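Side-chain contacts in oxidoreductase (Thermotoga maritima, PDB 1ZH8), which binds NADP and probably catalyses NADP-dependent oxidation or reduction at a CH-OH group, as a member of the GFO/IDH/MocA oxidoreductase family: residues A[46-51]-A[81-86]; A[161-166]-A[209-214]. One frame throughout, in Å; residues are numbered along the deposited sequence.

Interaction 1 (A[46-51]-A[81-86])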
ATOM      1  N   GLU A  46      16.032  -1.891 -41.963  1.00 36.63           N
ATOM      2  CA  GLU A  46      15.573  -1.034 -43.029  1.00 38.56           C
ATOM      3  C   GLU A  46      14.050  -1.085 -43.094  1.00 38.37           C
ATOM      4  O   GLU A  46      13.440  -2.172 -43.164  1.00 37.53           O
ATOM      5  CB  GLU A  46      16.172  -1.440 -44.374  1.00 40.27           C
ATOM      6  CG  GLU A  46      15.996  -0.361 -45.464  1.00 46.33           C
ATOM      7  CD  GLU A  46      16.211  -0.883 -46.879  1.00 54.30           C
ATOM      8  OE1 GLU A  46      16.219  -2.117 -47.084  1.00 57.91           O
ATOM      9  OE2 GLU A  46      16.370  -0.051 -47.795  1.00 55.99           O
ATOM     10  N   ILE A  47      13.432   0.092 -43.066  1.00 37.13           N
ATOM     11  CA  ILE A  47      11.985   0.174 -43.222  1.00 34.52           C
ATOM     12  C   ILE A  47      11.655   0.228 -44.697  1.00 33.80           C
ATOM     13  O   ILE A  47      11.962   1.190 -45.383  1.00 35.26           O
ATOM     14  CB  ILE A  47      11.405   1.350 -42.470  1.00 35.45           C
ATOM     15  CG1 ILE A  47      11.670   1.153 -40.964  1.00 34.74           C
ATOM     16  CG2 ILE A  47       9.913   1.509 -42.809  1.00 34.21           C
ATOM     17  CD1 ILE A  47      11.520   2.394 -40.130  1.00 37.89           C
ATOM     18  N   THR A  48      11.047  -0.845 -45.172  1.00 32.66           N
ATOM     19  CA  THR A  48      10.785  -1.039 -46.574  1.00 33.69           C
ATOM     20  C   THR A  48       9.295  -0.944 -46.906  1.00 34.45           C
ATOM     21  O   THR A  48       8.940  -0.803 -48.082  1.00 33.80           O
ATOM     22  CB  THR A  48      11.253  -2.422 -46.998  1.00 35.01           C
ATOM     23  OG1 THR A  48      10.678  -3.402 -46.116  1.00 38.56           O
ATOM     24  CG2 THR A  48      12.762  -2.508 -46.930  1.00 35.16           C
ATOM     25  N   ALA A  49       8.425  -1.038 -45.886  1.00 33.54           N
ATOM     26  CA  ALA A  49       6.976  -0.992 -46.110  1.00 32.64           C
ATOM     27  C   ALA A  49       6.216  -0.417 -44.937  1.00 33.44           C
ATOM     28  O   ALA A  49       6.664  -0.476 -43.798  1.00 35.65           O
ATOM     29  CB  ALA A  49       6.418  -2.373 -46.481  1.00 32.44           C
ATOM     30  N   VAL A  50       5.031   0.100 -45.229  1.00 34.01           N
ATOM     31  CA  VAL A  50       4.263   0.891 -44.285  1.00 33.58           C
ATOM     32  C   VAL A  50       2.788   0.751 -44.655  1.00 33.33           C
ATOM     33  O   VAL A  50       2.435   0.654 -45.843  1.00 32.44           O
ATOM     34  CB  VAL A  50       4.752   2.377 -44.331  1.00 35.62           C
ATOM     35  CG1 VAL A  50       3.650   3.350 -44.077  1.00 37.17           C
ATOM     36  CG2 VAL A  50       5.895   2.597 -43.346  1.00 33.28           C
ATOM     37  N   THR A  51       1.933   0.693 -43.635  1.00 33.36           N
ATOM     38  CA  THR A  51       0.490   0.620 -43.845  1.00 32.06           C
ATOM     39  C   THR A  51      -0.226   1.164 -42.615  1.00 32.51           C
ATOM     40  O   THR A  51       0.301   1.076 -41.502  1.00 32.27           O
ATOM     41  CB  THR A  51       0.051  -0.829 -44.143  1.00 33.27           C
ATOM     42  OG1 THR A  51      -1.301  -0.845 -44.613  1.00 33.80           O
ATOM     43  CG2 THR A  51       0.185  -1.712 -42.910  1.00 32.13           C
ATOM     44  N   GLY A  81       6.487  -9.472 -50.418  1.00 38.20           N
ATOM     45  CA  GLY A  81       7.873  -9.946 -50.436  1.00 36.66           C
ATOM     46  C   GLY A  81       8.891  -8.904 -49.966  1.00 37.23           C
ATOM     47  O   GLY A  81      10.099  -9.129 -50.062  1.00 38.27           O
ATOM     48  N   LEU A  82       8.429  -7.766 -49.447  1.00 35.23           N
ATOM     49  CA  LEU A  82       9.357  -6.677 -49.090  1.00 34.60           C
ATOM     50  C   LEU A  82       9.907  -6.708 -47.668  1.00 34.20           C
ATOM     51  O   LEU A  82      10.778  -5.906 -47.344  1.00 33.80           O
ATOM     52  CB  LEU A  82       8.729  -5.306 -49.360  1.00 33.98           C
ATOM     53  CG  LEU A  82       8.435  -5.034 -50.837  1.00 40.35           C
ATOM     54  CD1 LEU A  82       7.532  -3.817 -50.933  1.00 39.45           C
ATOM     55  CD2 LEU A  82       9.736  -4.860 -51.651  1.00 31.10           C
ATOM     56  N   VAL A  83       9.413  -7.630 -46.837  1.00 34.62           N
ATOM     57  CA  VAL A  83       9.702  -7.628 -45.404  1.00 34.06           C
ATOM     58  C   VAL A  83      10.141  -8.985 -44.797  1.00 34.51           C
ATOM     59  O   VAL A  83       9.661 -10.041 -45.162  1.00 35.00           O
ATOM     60  CB  VAL A  83       8.478  -7.111 -44.618  1.00 34.98           C
ATOM     61  CG1 VAL A  83       8.114  -5.700 -45.055  1.00 30.61           C
ATOM     62  CG2 VAL A  83       7.288  -8.063 -44.814  1.00 33.96           C
ATOM     63  N   ASP A  84      11.055  -8.918 -43.841  1.00 36.83           N
ATOM     64  CA  ASP A  84      11.479 -10.070 -43.048  1.00 37.69           C
ATOM     65  C   ASP A  84      10.686 -10.108 -41.743  1.00 38.20           C
ATOM     66  O   ASP A  84      10.507 -11.176 -41.136  1.00 40.16           O
ATOM     67  CB  ASP A  84      12.973  -9.938 -42.741  1.00 36.96           C
ATOM     68  CG  ASP A  84      13.832  -9.954 -44.008  1.00 41.38           C
ATOM     69  OD1 ASP A  84      13.695 -10.912 -44.803  1.00 40.53           O
ATOM     70  OD2 ASP A  84      14.633  -9.016 -44.219  1.00 42.24           O
ATOM     71  N   ALA A  85      10.220  -8.932 -41.316  1.00 33.90           N
ATOM     72  CA  ALA A  85       9.458  -8.804 -40.090  1.00 33.79           C
ATOM     73  C   ALA A  85       8.557  -7.589 -40.157  1.00 34.01           C
ATOM     74  O   ALA A  85       8.733  -6.699 -41.002  1.00 36.16           O
ATOM     75  CB  ALA A  85      10.400  -8.703 -38.864  1.00 33.44           C
ATOM     76  N   VAL A  86       7.588  -7.560 -39.261  1.00 32.55           N
ATOM     77  CA  VAL A  86       6.684  -6.442 -39.167  1.00 33.01           C
ATOM     78  C   VAL A  86       6.641  -5.933 -37.725  1.00 34.73           C
ATOM     79  O   VAL A  86       6.870  -6.681 -36.760  1.00 32.83           O
ATOM     80  CB  VAL A  86       5.267  -6.789 -39.715  1.00 35.03           C
ATOM     81  CG1 VAL A  86       5.323  -7.127 -41.232  1.00 31.99           C
ATOM     82  CG2 VAL A  86       4.619  -7.946 -38.938  1.00 33.20           C
TER
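In T48 a chi1 of 52° sets OG1 between the backbone N and the carbonyl carbon, which turns the hydroxyl onto the carbonyl of L82; in V83 the first torsion puts CG1 beside its own backbone N and brings this methyl up to T48 and A49. T48 OG1 gives its proton to L82 O at 2.8 Å, the one hydrogen bond between the two segments. The donor stands above the carbonyl plane, 47° out of it. The C=O...OG1 angle is 133°. V83 CG1 packs beside the hydroxyl that makes this bond, 3.6 Å from T48 OG1. V83 CG1 also meets A49 CB at 4.0 Å, an apolar touch between two buried side chains. In the Rossmann-type parallel sheet, strands 45-51 and 85-88 lie on either side of strand 19-24, so they meet here not as neighbouring strands but through the turn 81-84, which leads from helix 74-79 into strand 85-88 and brings L82 O and V83 CG1 to the side chains of T48 and A49. A valine in place of this threonine would keep the branched shape but would probably leave L82 O without its hydroxyl donor and set a methyl against that carbonyl. On the flanks, L77 of helix 74-79 and F71 pack on A49, while R20 forms a salt bridge with D84.

Interaction 2 (A[161-166]-A[209-214])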
ATOM      1  N   GLY A 161      19.859  -6.933   2.134  1.00 34.24           N
ATOM      2  CA  GLY A 161      19.536  -8.152   2.858  1.00 36.68           C
ATOM      3  C   GLY A 161      18.370  -8.852   2.201  1.00 37.10           C
ATOM      4  O   GLY A 161      18.257  -8.869   0.980  1.00 38.61           O
ATOM      5  N   ASP A 162      17.494  -9.441   3.003  1.00 38.46           N
ATOM      6  CA  ASP A 162      16.337 -10.140   2.437  1.00 39.91           C
ATOM      7  C   ASP A 162      15.238  -9.131   2.121  1.00 37.32           C
ATOM      8  O   ASP A 162      14.820  -8.387   3.003  1.00 37.89           O
ATOM      9  CB  ASP A 162      15.844 -11.247   3.392  1.00 40.67           C
ATOM     10  CG  ASP A 162      16.902 -12.312   3.623  1.00 47.50           C
ATOM     11  OD1 ASP A 162      17.298 -12.971   2.632  1.00 54.35           O
ATOM     12  OD2 ASP A 162      17.354 -12.473   4.780  1.00 57.23           O
ATOM     13  N   PRO A 163      14.787  -9.078   0.861  1.00 35.38           N
ATOM     14  CA  PRO A 163      13.723  -8.108   0.554  1.00 35.49           C
ATOM     15  C   PRO A 163      12.517  -8.401   1.415  1.00 35.48           C
ATOM     16  O   PRO A 163      12.142  -9.558   1.539  1.00 38.09           O
ATOM     17  CB  PRO A 163      13.400  -8.374  -0.917  1.00 32.37           C
ATOM     18  CG  PRO A 163      14.593  -9.094  -1.444  1.00 34.50           C
ATOM     19  CD  PRO A 163      15.205  -9.856  -0.318  1.00 34.06           C
ATOM     20  N   VAL A 164      11.938  -7.371   2.027  1.00 35.11           N
ATOM     21  CA  VAL A 164      10.767  -7.534   2.902  1.00 34.07           C
ATOM     22  C   VAL A 164       9.486  -6.950   2.283  1.00 33.41           C
ATOM     23  O   VAL A 164       8.460  -7.633   2.229  1.00 35.06           O
ATOM     24  CB  VAL A 164      10.990  -6.875   4.303  1.00 36.24           C
ATOM     25  CG1 VAL A 164       9.706  -6.933   5.141  1.00 35.10           C
ATOM     26  CG2 VAL A 164      12.167  -7.518   5.051  1.00 26.75           C
ATOM     27  N   PHE A 165       9.565  -5.699   1.820  1.00 32.95           N
ATOM     28  CA  PHE A 165       8.410  -4.905   1.370  1.00 32.00           C
ATOM     29  C   PHE A 165       8.786  -3.934   0.242  1.00 32.93           C
ATOM     30  O   PHE A 165       9.737  -3.162   0.373  1.00 33.32           O
ATOM     31  CB  PHE A 165       7.827  -4.121   2.565  1.00 31.07           C
ATOM     32  CG  PHE A 165       6.740  -3.124   2.203  1.00 28.90           C
ATOM     33  CD1 PHE A 165       5.464  -3.553   1.861  1.00 31.20           C
ATOM     34  CD2 PHE A 165       6.988  -1.754   2.240  1.00 26.00           C
ATOM     35  CE1 PHE A 165       4.453  -2.626   1.543  1.00 36.80           C
ATOM     36  CE2 PHE A 165       5.991  -0.822   1.905  1.00 31.56           C
ATOM     37  CZ  PHE A 165       4.720  -1.257   1.566  1.00 30.24           C
HETATM   38  N   MSE A 166       8.042  -3.971  -0.858  1.00 32.35           N
HETATM   39  CA  MSE A 166       8.160  -2.936  -1.875  1.00 33.67           C
HETATM   40  C   MSE A 166       6.856  -2.158  -2.031  1.00 35.32           C
HETATM   41  O   MSE A 166       5.759  -2.722  -1.911  1.00 34.23           O
HETATM   42  CB  MSE A 166       8.655  -3.469  -3.234  1.00 31.05           C
HETATM   43  CG  MSE A 166       7.770  -4.448  -3.888  1.00 37.98           C
HETATM   44 SE   MSE A 166       7.440  -4.137  -5.846  1.00 53.39          SE
HETATM   45  CE  MSE A 166       6.116  -2.676  -5.580  1.00 40.32           C
ATOM     46  N   LEU A 209      10.854  -8.263 -12.861  1.00 32.99           N
ATOM     47  CA  LEU A 209      12.271  -8.269 -13.176  1.00 32.78           C
ATOM     48  C   LEU A 209      13.106  -8.167 -11.893  1.00 34.03           C
ATOM     49  O   LEU A 209      14.113  -8.878 -11.718  1.00 33.73           O
ATOM     50  CB  LEU A 209      12.597  -7.123 -14.114  1.00 34.68           C
ATOM     51  CG  LEU A 209      14.064  -6.887 -14.492  1.00 37.97           C
ATOM     52  CD1 LEU A 209      14.567  -8.027 -15.375  1.00 36.18           C
ATOM     53  CD2 LEU A 209      14.201  -5.544 -15.201  1.00 32.99           C
ATOM     54  N   ILE A 210      12.669  -7.298 -10.992  1.00 33.36           N
ATOM     55  CA  ILE A 210      13.442  -6.998  -9.803  1.00 34.30           C
ATOM     56  C   ILE A 210      13.239  -8.056  -8.732  1.00 35.28           C
ATOM     57  O   ILE A 210      14.198  -8.446  -8.077  1.00 32.56           O
ATOM     58  CB  ILE A 210      13.111  -5.601  -9.245  1.00 34.84           C
ATOM     59  CG1 ILE A 210      13.481  -4.518 -10.268  1.00 27.48           C
ATOM     60  CG2 ILE A 210      13.884  -5.345  -7.943  1.00 33.60           C
ATOM     61  CD1 ILE A 210      12.766  -3.220 -10.063  1.00 29.31           C
ATOM     62  N   LEU A 211      12.007  -8.552  -8.588  1.00 35.78           N
ATOM     63  CA  LEU A 211      11.704  -9.446  -7.468  1.00 34.87           C
ATOM     64  C   LEU A 211      11.192 -10.846  -7.794  1.00 33.31           C
ATOM     65  O   LEU A 211      11.023 -11.654  -6.869  1.00 31.71           O
ATOM     66  CB  LEU A 211      10.769  -8.748  -6.458  1.00 35.10           C
ATOM     67  CG  LEU A 211      11.396  -7.560  -5.727  1.00 36.73           C
ATOM     68  CD1 LEU A 211      10.339  -6.702  -5.073  1.00 38.07           C
ATOM     69  CD2 LEU A 211      12.452  -8.016  -4.731  1.00 29.40           C
ATOM     70  N   GLY A 212      10.958 -11.134  -9.079  1.00 32.23           N
ATOM     71  CA  GLY A 212      10.491 -12.456  -9.524  1.00 31.81           C
ATOM     72  C   GLY A 212       8.965 -12.536  -9.586  1.00 36.70           C
ATOM     73  O   GLY A 212       8.278 -11.502  -9.531  1.00 38.01           O
ATOM     74  N   GLU A 213       8.443 -13.755  -9.673  1.00 36.53           N
ATOM     75  CA  GLU A 213       7.020 -14.006  -9.899  1.00 39.96           C
ATOM     76  C   GLU A 213       6.138 -13.706  -8.706  1.00 41.73           C
ATOM     77  O   GLU A 213       6.531 -13.907  -7.544  1.00 43.56           O
ATOM     78  CB  GLU A 213       6.792 -15.474 -10.288  1.00 41.24           C
ATOM     79  CG  GLU A 213       7.704 -16.002 -11.407  1.00 46.11           C
ATOM     80  CD  GLU A 213       7.473 -15.362 -12.775  1.00 46.44           C
ATOM     81  OE1 GLU A 213       6.609 -14.473 -12.931  1.00 57.12           O
ATOM     82  OE2 GLU A 213       8.177 -15.756 -13.715  1.00 58.34           O
ATOM     83  N   ILE A 214       4.924 -13.265  -9.004  1.00 40.28           N
ATOM     84  CA  ILE A 214       3.946 -12.953  -7.979  1.00 40.38           C
ATOM     85  C   ILE A 214       3.003 -14.136  -7.748  1.00 38.21           C
ATOM     86  O   ILE A 214       2.498 -14.721  -8.695  1.00 38.56           O
ATOM     87  CB  ILE A 214       3.180 -11.667  -8.348  1.00 40.24           C
ATOM     88  CG1 ILE A 214       4.165 -10.498  -8.349  1.00 45.29           C
ATOM     89  CG2 ILE A 214       2.107 -11.387  -7.325  1.00 39.16           C
ATOM     90  CD1 ILE A 214       3.911  -9.431  -9.361  1.00 53.51           C
TER
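L211, on the last turn of helix 195-211, reaches toward the start of strand 163-171 and touches P163 and selenomethionine M166 with its two methyl groups. The contact lies in the C-terminal domain of the GFO/IDH/MocA family, where this helix packs on one face of a large mixed sheet. No hydrogen bond or charge links the two segments; everything between them is apolar. The first set of touches is with the proline ring: L211 CD2 sits 3.9 Å from P163 CB and 4.1 Å from P163 CG, the leucine branch and the ring passing alongside one another and pointing opposite ways. The second is with M166, whose chain runs at an angle across the leucine and bends at chi2 (134°) and chi3 (-78°), bringing its selenium near the same methyl as its CG. F240 of strand 233-240 meets both M166 and L211, while V155 of helix 146-156 lies against P163. Within strand 163-171, V164 and F165 both face T263 in a classic beta bulge, between the two residues that touch L211. L211 CD1 meets M166 CG at 3.6 Å and M166 SE at 3.9 Å.

In the fold
Interaction 1 belongs to the NAD-binding Rossmann domain and interaction 2 to the C-terminal domain of the GFO/IDH/MocA family, on opposite sides of the chain's centre. Their centres are 41 Å apart and their nearest atoms about 23 Å, so the two do not touch, and along the chain the first closes before the second opens. Interaction 1 lies in the domain that binds the cofactor; the side chain of A49 is about 12 Å from the bound NADP, so this touching residue does not itself contact it. Interaction 2 instead borders the second subunit, where V164 packs on L224 and F165 on S235 of that other chain.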